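Local coordinates for chitinase (Paenibacillus sp. FPU-7, PDB 5GZT), which probably hydrolyses internal beta-1,4 linkages between N-acetylglucosamine units of chitin and chitodextrins at random positions, at residues 387-392 with 437-442; 394-399 with 441-446; 1000-1005 with 1013-1018. All blocks are in the same frame, centred on the assembly; numbering follows the deposited sequence.

Interaction 1: residues 387-392 with 437-442; sequences VFANSA and REKLDA
A389 and K439 meet where the two segments come closest, with A389 CA lying 7.7 Å from K439 CA. The methyl of A389 points at the other helix and rests against the outer part of the lysine chain: A389 CB is 3.9 Å from K439 CE and equally far from K439 CD. The flank of the aliphatic chain, not its charged tip, therefore does the touching. A389 also reaches L435 and L436, and K439 packs on L393, so the methyl–methylene contact continues an apolar seam between helices 382-398 and 425-447. L440 adds to that seam by touching L393 and M396.

These helices belong to the outer layer of a family 18 TIM barrel and are linked along the chain through strand 403-407, whose neighbourhood carries the DGIDLDWE sequence characteristic of this family. The contact joins the long helices that precede and follow strand 403-407 in the barrel's outer layer.

Polar contact lies further out. The lysine chain stays roughly extended through chi3 and then bends at chi4 (-86°), which lifts the ammonium off the alanine methyl and carries it to N390. The hydrogen bond from K439 NZ to N390 OD1 is weak, at 3.3 Å, and the two side chains cross at about a right angle, with OD1 also lying 3.4 Å from K439 CE. A stronger partner is E386 one turn earlier: its OE2 forms a salt bridge with K439 NZ and accepts a hydrogen bond from N390 ND2, tying lysine and asparagine to one carboxylate oxygen.

Interaction 2: residues 394-399 with 441-446; sequences DFMNKY and DAQSTT
Q443 spans most of the distance to N397, and the separation of Q443 CA from N397 CA, 10.3 Å, is the smallest between CA atoms of the two segments. The CB of Q443 points toward helix 382-398 but has no partner there within 4.2 Å. CG lies anti to the backbone N (chi1 177°), and the chain stays extended through chi2 (169°), which carries the amide the full length of the side chain away from its own helix. CD is the first atom to arrive, 3.7 Å from N397 OD1. At the end, the modelled Q443 OE1 is 3.2 Å from N397 OD1, while the modelled Q443 NE2 is 2.8 Å from N397 ND2. NE2 also lies 4.2 Å from M396 CE, so the methionine methyl borders the amide; that methionine also touches L401 and Y451.

The two amides approach from opposite directions with their planes 35° apart. Both helices belong to the outer layer of the first family 18 barrel, and the two amide ends meet between them, in the C-terminal part of helix 382-398.

Oxygen facing oxygen and nitrogen facing nitrogen is an unlikely pairing for two amides. The assignment of their end atoms is therefore doubtful, and turning one amide over would set N-H groups opposite carbonyl oxygens, where hydrogen bonding becomes possible.

Interaction 3: residues 1000-1005 with 1013-1018; sequences SVLTAY and SKLVIG
The hydroxyl of Y1005, whose ring packs on L1015, is gripped by two groups: Y1005 OH hydrogen-bonds to A944 O and to S943 OG, fixing the far end of the ring. The motif is the second half of a beta-alpha-beta crossover in the C-terminal TIM barrel: strand 964-967 leads into helix 998-1007, and the chain returns as strand 1015-1020, parallel to and paired with the first. The axes of the two short segments support this, running nearly antiparallel (164°) with a closest approach of 10.2 Å.

Between the segments no hydrogen bond forms, and the side-chain contacts are apolar. L1015 CD2 meets the ring obliquely, 3.7 Å from Y1005 CD2, while L1015 CD1 sits between Y1005 CB and L1002. That methyl, L1015 CD1, lies 4.2 Å from L1002 CD2 and 3.9 Å from L1002 O, an oxygen bonded to R1006 NE. Y1102 of helix 1093-1106 touches both L1002 and I1017 and extends the core on this side. The I1017 side chain has CG1 anti to the backbone N (chi1 -173°), crosses L1002 at about a right angle, and brings its CG1 to 3.9 Å from L1002 CD1.

Overall arrangement
Interactions 1 and 2 are successive contacts along one helix pair, 382-398 with 425-447: their centres are about 8 Å apart, they share D441 and A442, and they touch directly where L440 CD2 lies 3.6 Å from M396 SD. Together they join two outer helices of the first family 18 barrel. Interaction 3 belongs to the second barrel, on the opposite side of the chain's centre, with its centre about 56 Å from that of interaction 1 and about 51 Å from that of interaction 2; the nearest atoms are about 40 Å and about 32 Å away, respectively. None contributes to the sodium site, formed by E44, T50, F52 and S72.

Interaction 1: residues 387-392 with 437-442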
# COMPACT_ATOMS: atom_id res chain seq x y z
N VAL B 387 -19.40 19.90 -11.02
CA VAL B 387 -19.80 20.00 -9.61
C VAL B 387 -19.05 18.88 -8.79
O VAL B 387 -18.37 19.13 -7.75
CB VAL B 387 -21.35 19.83 -9.46
CG1 VAL B 387 -21.76 19.98 -8.00
CG2 VAL B 387 -22.13 20.79 -10.38
N PHE B 388 -19.15 17.67 -9.32
CA PHE B 388 -18.52 16.51 -8.72
C PHE B 388 -17.05 16.74 -8.41
O PHE B 388 -16.63 16.74 -7.20
CB PHE B 388 -18.69 15.26 -9.59
CG PHE B 388 -18.14 14.02 -8.93
CD1 PHE B 388 -18.93 13.26 -8.06
CD2 PHE B 388 -16.79 13.67 -9.08
CE1 PHE B 388 -18.39 12.15 -7.42
CE2 PHE B 388 -16.26 12.55 -8.43
CZ PHE B 388 -17.07 11.80 -7.59
N ALA B 389 -16.28 17.01 -9.46
CA ALA B 389 -14.83 17.23 -9.32
C ALA B 389 -14.45 18.27 -8.32
O ALA B 389 -13.50 18.11 -7.52
CB ALA B 389 -14.21 17.53 -10.65
N ASN B 390 -15.21 19.37 -8.34
CA ASN B 390 -14.97 20.46 -7.39
C ASN B 390 -15.28 19.98 -5.98
O ASN B 390 -14.48 20.15 -5.05
CB ASN B 390 -15.80 21.72 -7.77
CG ASN B 390 -15.22 22.48 -8.97
OD1 ASN B 390 -14.01 22.68 -9.07
ND2 ASN B 390 -16.10 22.92 -9.87
N SER B 391 -16.42 19.31 -5.84
CA SER B 391 -16.77 18.64 -4.57
C SER B 391 -15.68 17.67 -4.03
O SER B 391 -15.29 17.68 -2.81
CB SER B 391 -18.09 17.89 -4.70
OG SER B 391 -18.52 17.67 -3.38
N ALA B 392 -15.15 16.87 -4.95
CA ALA B 392 -14.09 15.90 -4.57
C ALA B 392 -12.90 16.57 -4.05
O ALA B 392 -12.36 16.19 -2.98
CB ALA B 392 -13.73 15.02 -5.71
N ARG B 437 -7.91 15.07 -12.82
CA ARG B 437 -6.45 15.22 -12.99
C ARG B 437 -6.13 16.74 -13.28
O ARG B 437 -5.24 17.35 -12.64
CB ARG B 437 -5.99 14.33 -14.15
CG ARG B 437 -4.52 13.95 -14.19
CD ARG B 437 -3.62 14.61 -13.18
NE ARG B 437 -3.24 13.76 -12.10
CZ ARG B 437 -2.84 14.15 -10.89
NH1 ARG B 437 -2.84 15.40 -10.48
NH2 ARG B 437 -2.50 13.20 -10.02
N GLU B 438 -6.88 17.33 -14.21
CA GLU B 438 -6.71 18.80 -14.52
C GLU B 438 -6.79 19.63 -13.24
O GLU B 438 -5.81 20.36 -12.88
CB GLU B 438 -7.73 19.23 -15.53
CG GLU B 438 -7.39 18.65 -16.88
CD GLU B 438 -8.49 18.73 -17.91
OE1 GLU B 438 -9.63 19.16 -17.61
OE2 GLU B 438 -8.20 18.31 -19.05
N LYS B 439 -7.88 19.44 -12.50
CA LYS B 439 -8.08 20.27 -11.32
C LYS B 439 -7.01 20.07 -10.26
O LYS B 439 -6.67 21.01 -9.50
CB LYS B 439 -9.46 20.02 -10.75
CG LYS B 439 -10.60 20.32 -11.72
CD LYS B 439 -11.84 20.66 -10.94
CE LYS B 439 -13.00 21.00 -11.86
NZ LYS B 439 -12.98 22.44 -12.23
N LEU B 440 -6.48 18.83 -10.17
CA LEU B 440 -5.54 18.52 -9.10
C LEU B 440 -4.23 19.15 -9.49
O LEU B 440 -3.56 19.74 -8.66
CB LEU B 440 -5.39 17.00 -8.81
CG LEU B 440 -6.58 16.30 -8.10
CD1 LEU B 440 -6.54 14.78 -8.29
CD2 LEU B 440 -6.55 16.65 -6.64
N ASP B 441 -3.88 19.03 -10.76
CA ASP B 441 -2.67 19.72 -11.28
C ASP B 441 -2.73 21.24 -11.09
O ASP B 441 -1.74 21.84 -10.61
CB ASP B 441 -2.46 19.39 -12.77
CG ASP B 441 -2.02 17.95 -12.99
OD1 ASP B 441 -1.44 17.34 -12.05
OD2 ASP B 441 -2.23 17.44 -14.10
N ALA B 442 -3.90 21.82 -11.40
CA ALA B 442 -4.14 23.26 -11.24
C ALA B 442 -3.80 23.62 -9.82
O ALA B 442 -2.93 24.45 -9.56
CB ALA B 442 -5.60 23.58 -11.54

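Interaction 2: residues 394-399 with 441-446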
# COMPACT_ATOMS: atom_id res chain seq x y z
N ASP B 394 -12.85 19.55 -2.70
CA ASP B 394 -13.23 20.10 -1.36
C ASP B 394 -13.03 19.09 -0.23
O ASP B 394 -12.47 19.44 0.87
CB ASP B 394 -14.69 20.59 -1.35
CG ASP B 394 -14.89 21.87 -2.21
OD1 ASP B 394 -13.94 22.67 -2.27
OD2 ASP B 394 -15.96 22.03 -2.85
N PHE B 395 -13.51 17.86 -0.50
CA PHE B 395 -13.38 16.76 0.49
C PHE B 395 -11.93 16.55 0.82
O PHE B 395 -11.53 16.63 2.05
CB PHE B 395 -14.01 15.49 -0.04
CG PHE B 395 -14.31 14.48 1.04
CD1 PHE B 395 -13.28 13.74 1.62
CD2 PHE B 395 -15.62 14.29 1.48
CE1 PHE B 395 -13.56 12.82 2.63
CE2 PHE B 395 -15.89 13.34 2.45
CZ PHE B 395 -14.85 12.65 3.05
N MET B 396 -11.13 16.38 -0.26
CA MET B 396 -9.68 16.14 -0.15
C MET B 396 -9.02 17.21 0.69
O MET B 396 -8.25 16.92 1.65
CB MET B 396 -9.04 16.04 -1.54
CG MET B 396 -7.59 15.57 -1.56
SD MET B 396 -6.75 15.73 -3.15
CE MET B 396 -6.13 17.38 -2.87
N ASN B 397 -9.31 18.46 0.31
CA ASN B 397 -8.78 19.64 1.04
C ASN B 397 -9.32 19.79 2.42
O ASN B 397 -8.53 20.12 3.35
CB ASN B 397 -9.04 20.92 0.25
CG ASN B 397 -8.29 20.92 -1.04
OD1 ASN B 397 -8.84 21.19 -2.12
ND2 ASN B 397 -7.04 20.53 -0.94
N LYS B 398 -10.64 19.56 2.58
CA LYS B 398 -11.24 19.70 3.93
C LYS B 398 -10.55 18.82 4.94
O LYS B 398 -10.19 19.29 6.02
CB LYS B 398 -12.73 19.39 3.90
CG LYS B 398 -13.44 19.29 5.27
CD LYS B 398 -14.96 19.40 5.07
CE LYS B 398 -15.79 19.17 6.32
NZ LYS B 398 -15.58 20.18 7.38
N TYR B 399 -10.27 17.56 4.58
CA TYR B 399 -9.60 16.64 5.55
C TYR B 399 -8.10 16.50 5.41
O TYR B 399 -7.49 15.69 6.13
CB TYR B 399 -10.31 15.29 5.51
CG TYR B 399 -11.80 15.43 5.79
CD1 TYR B 399 -12.25 15.71 7.07
CD2 TYR B 399 -12.72 15.29 4.79
CE1 TYR B 399 -13.60 15.81 7.35
CE2 TYR B 399 -14.07 15.42 5.03
CZ TYR B 399 -14.50 15.65 6.32
OH TYR B 399 -15.84 15.80 6.57
N ASP B 441 -3.88 19.03 -10.76
CA ASP B 441 -2.67 19.72 -11.28
C ASP B 441 -2.73 21.24 -11.09
O ASP B 441 -1.74 21.84 -10.61
CB ASP B 441 -2.46 19.39 -12.77
CG ASP B 441 -2.02 17.95 -12.99
OD1 ASP B 441 -1.44 17.34 -12.05
OD2 ASP B 441 -2.23 17.44 -14.10
N ALA B 442 -3.90 21.82 -11.40
CA ALA B 442 -4.14 23.26 -11.24
C ALA B 442 -3.80 23.62 -9.82
O ALA B 442 -2.93 24.45 -9.56
CB ALA B 442 -5.60 23.58 -11.54
N GLN B 443 -4.40 22.90 -8.88
CA GLN B 443 -4.20 23.23 -7.50
C GLN B 443 -2.75 23.11 -7.01
O GLN B 443 -2.31 23.81 -6.08
CB GLN B 443 -5.13 22.35 -6.65
CG GLN B 443 -4.95 22.58 -5.16
CD GLN B 443 -6.03 21.94 -4.33
OE1 GLN B 443 -7.14 21.72 -4.78
NE2 GLN B 443 -5.67 21.59 -3.13
N SER B 444 -2.02 22.20 -7.61
CA SER B 444 -0.65 21.92 -7.23
C SER B 444 0.28 23.03 -7.70
O SER B 444 1.39 23.23 -7.15
CB SER B 444 -0.21 20.52 -7.78
OG SER B 444 -0.64 19.43 -6.92
N THR B 445 -0.15 23.76 -8.72
CA THR B 445 0.63 24.92 -9.18
C THR B 445 0.67 25.98 -8.06
O THR B 445 1.68 26.65 -7.86
CB THR B 445 0.08 25.52 -10.46
OG1 THR B 445 -1.15 26.16 -10.15
CG2 THR B 445 -0.18 24.45 -11.51
N THR B 446 -0.43 26.09 -7.32
CA THR B 446 -0.45 26.90 -6.11
C THR B 446 0.26 26.26 -4.93
O THR B 446 1.06 26.95 -4.28
CB THR B 446 -1.87 27.18 -5.66
OG1 THR B 446 -2.58 27.77 -6.74
CG2 THR B 446 -1.88 28.09 -4.40

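Interaction 3: residues 1000-1005 with 1013-1018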
# COMPACT_ATOMS: atom_id res chain seq x y z
N SER B 1000 7.69 -8.74 24.79
CA SER B 1000 8.63 -8.26 23.80
C SER B 1000 10.06 -8.36 24.31
O SER B 1000 10.96 -8.80 23.56
CB SER B 1000 8.39 -6.81 23.37
OG SER B 1000 8.72 -5.88 24.37
N VAL B 1001 10.25 -8.04 25.58
CA VAL B 1001 11.64 -8.10 26.16
C VAL B 1001 12.19 -9.52 26.25
O VAL B 1001 13.30 -9.86 25.79
CB VAL B 1001 11.65 -7.44 27.55
CG1 VAL B 1001 13.01 -7.59 28.19
CG2 VAL B 1001 11.35 -6.00 27.42
N LEU B 1002 11.35 -10.40 26.79
CA LEU B 1002 11.77 -11.80 26.97
C LEU B 1002 11.86 -12.54 25.66
O LEU B 1002 12.76 -13.43 25.48
CB LEU B 1002 10.89 -12.45 27.97
CG LEU B 1002 10.95 -11.81 29.33
CD1 LEU B 1002 9.82 -12.33 30.20
CD2 LEU B 1002 12.28 -12.11 29.99
N THR B 1003 11.07 -12.11 24.63
CA THR B 1003 11.35 -12.61 23.30
C THR B 1003 12.68 -12.18 22.77
O THR B 1003 13.40 -13.00 22.15
CB THR B 1003 10.20 -12.19 22.32
OG1 THR B 1003 9.01 -12.78 22.80
CG2 THR B 1003 10.42 -12.64 20.91
N ALA B 1004 13.03 -10.90 22.90
CA ALA B 1004 14.29 -10.42 22.45
C ALA B 1004 15.42 -11.11 23.16
O ALA B 1004 16.41 -11.40 22.56
CB ALA B 1004 14.42 -8.94 22.66
N TYR B 1005 15.30 -11.39 24.44
CA TYR B 1005 16.39 -12.21 25.10
C TYR B 1005 16.54 -13.59 24.45
O TYR B 1005 17.67 -14.13 24.17
CB TYR B 1005 16.11 -12.38 26.60
CG TYR B 1005 16.64 -11.27 27.48
CD1 TYR B 1005 16.16 -9.96 27.38
CD2 TYR B 1005 17.56 -11.54 28.48
CE1 TYR B 1005 16.65 -8.94 28.20
CE2 TYR B 1005 18.05 -10.52 29.30
CZ TYR B 1005 17.62 -9.25 29.18
OH TYR B 1005 18.11 -8.32 30.06
N SER B 1013 14.48 -21.23 30.07
CA SER B 1013 14.64 -21.69 31.42
C SER B 1013 15.76 -20.93 32.22
O SER B 1013 16.01 -21.23 33.36
CB SER B 1013 14.80 -23.20 31.48
OG SER B 1013 15.98 -23.64 30.82
N LYS B 1014 16.39 -19.95 31.60
CA LYS B 1014 17.32 -19.06 32.31
C LYS B 1014 16.79 -17.66 32.41
O LYS B 1014 17.52 -16.74 32.72
CB LYS B 1014 18.71 -19.18 31.64
CG LYS B 1014 19.23 -20.50 32.15
CD LYS B 1014 20.62 -20.72 32.00
CE LYS B 1014 21.02 -22.02 32.68
NZ LYS B 1014 22.47 -22.04 32.40
N LEU B 1015 15.49 -17.54 32.20
CA LEU B 1015 14.82 -16.25 32.29
C LEU B 1015 13.80 -16.21 33.41
O LEU B 1015 13.06 -17.14 33.62
CB LEU B 1015 14.13 -15.87 30.97
CG LEU B 1015 15.09 -15.65 29.78
CD1 LEU B 1015 14.30 -15.48 28.45
CD2 LEU B 1015 15.96 -14.46 30.04
N VAL B 1016 13.76 -15.09 34.10
CA VAL B 1016 12.84 -14.89 35.16
C VAL B 1016 12.09 -13.59 34.86
O VAL B 1016 12.73 -12.55 34.65
CB VAL B 1016 13.54 -14.83 36.55
CG1 VAL B 1016 12.51 -14.53 37.65
CG2 VAL B 1016 14.17 -16.18 36.84
N ILE B 1017 10.75 -13.65 34.90
CA ILE B 1017 9.93 -12.46 34.58
C ILE B 1017 9.75 -11.63 35.85
O ILE B 1017 9.64 -12.17 36.94
CB ILE B 1017 8.56 -12.83 33.98
CG1 ILE B 1017 7.82 -11.59 33.51
CG2 ILE B 1017 7.76 -13.62 35.01
CD1 ILE B 1017 6.50 -11.87 32.69
N GLY B 1018 9.78 -10.31 35.68
CA GLY B 1018 9.85 -9.38 36.79
C GLY B 1018 8.50 -8.63 37.00
O GLY B 1018 7.91 -8.09 36.04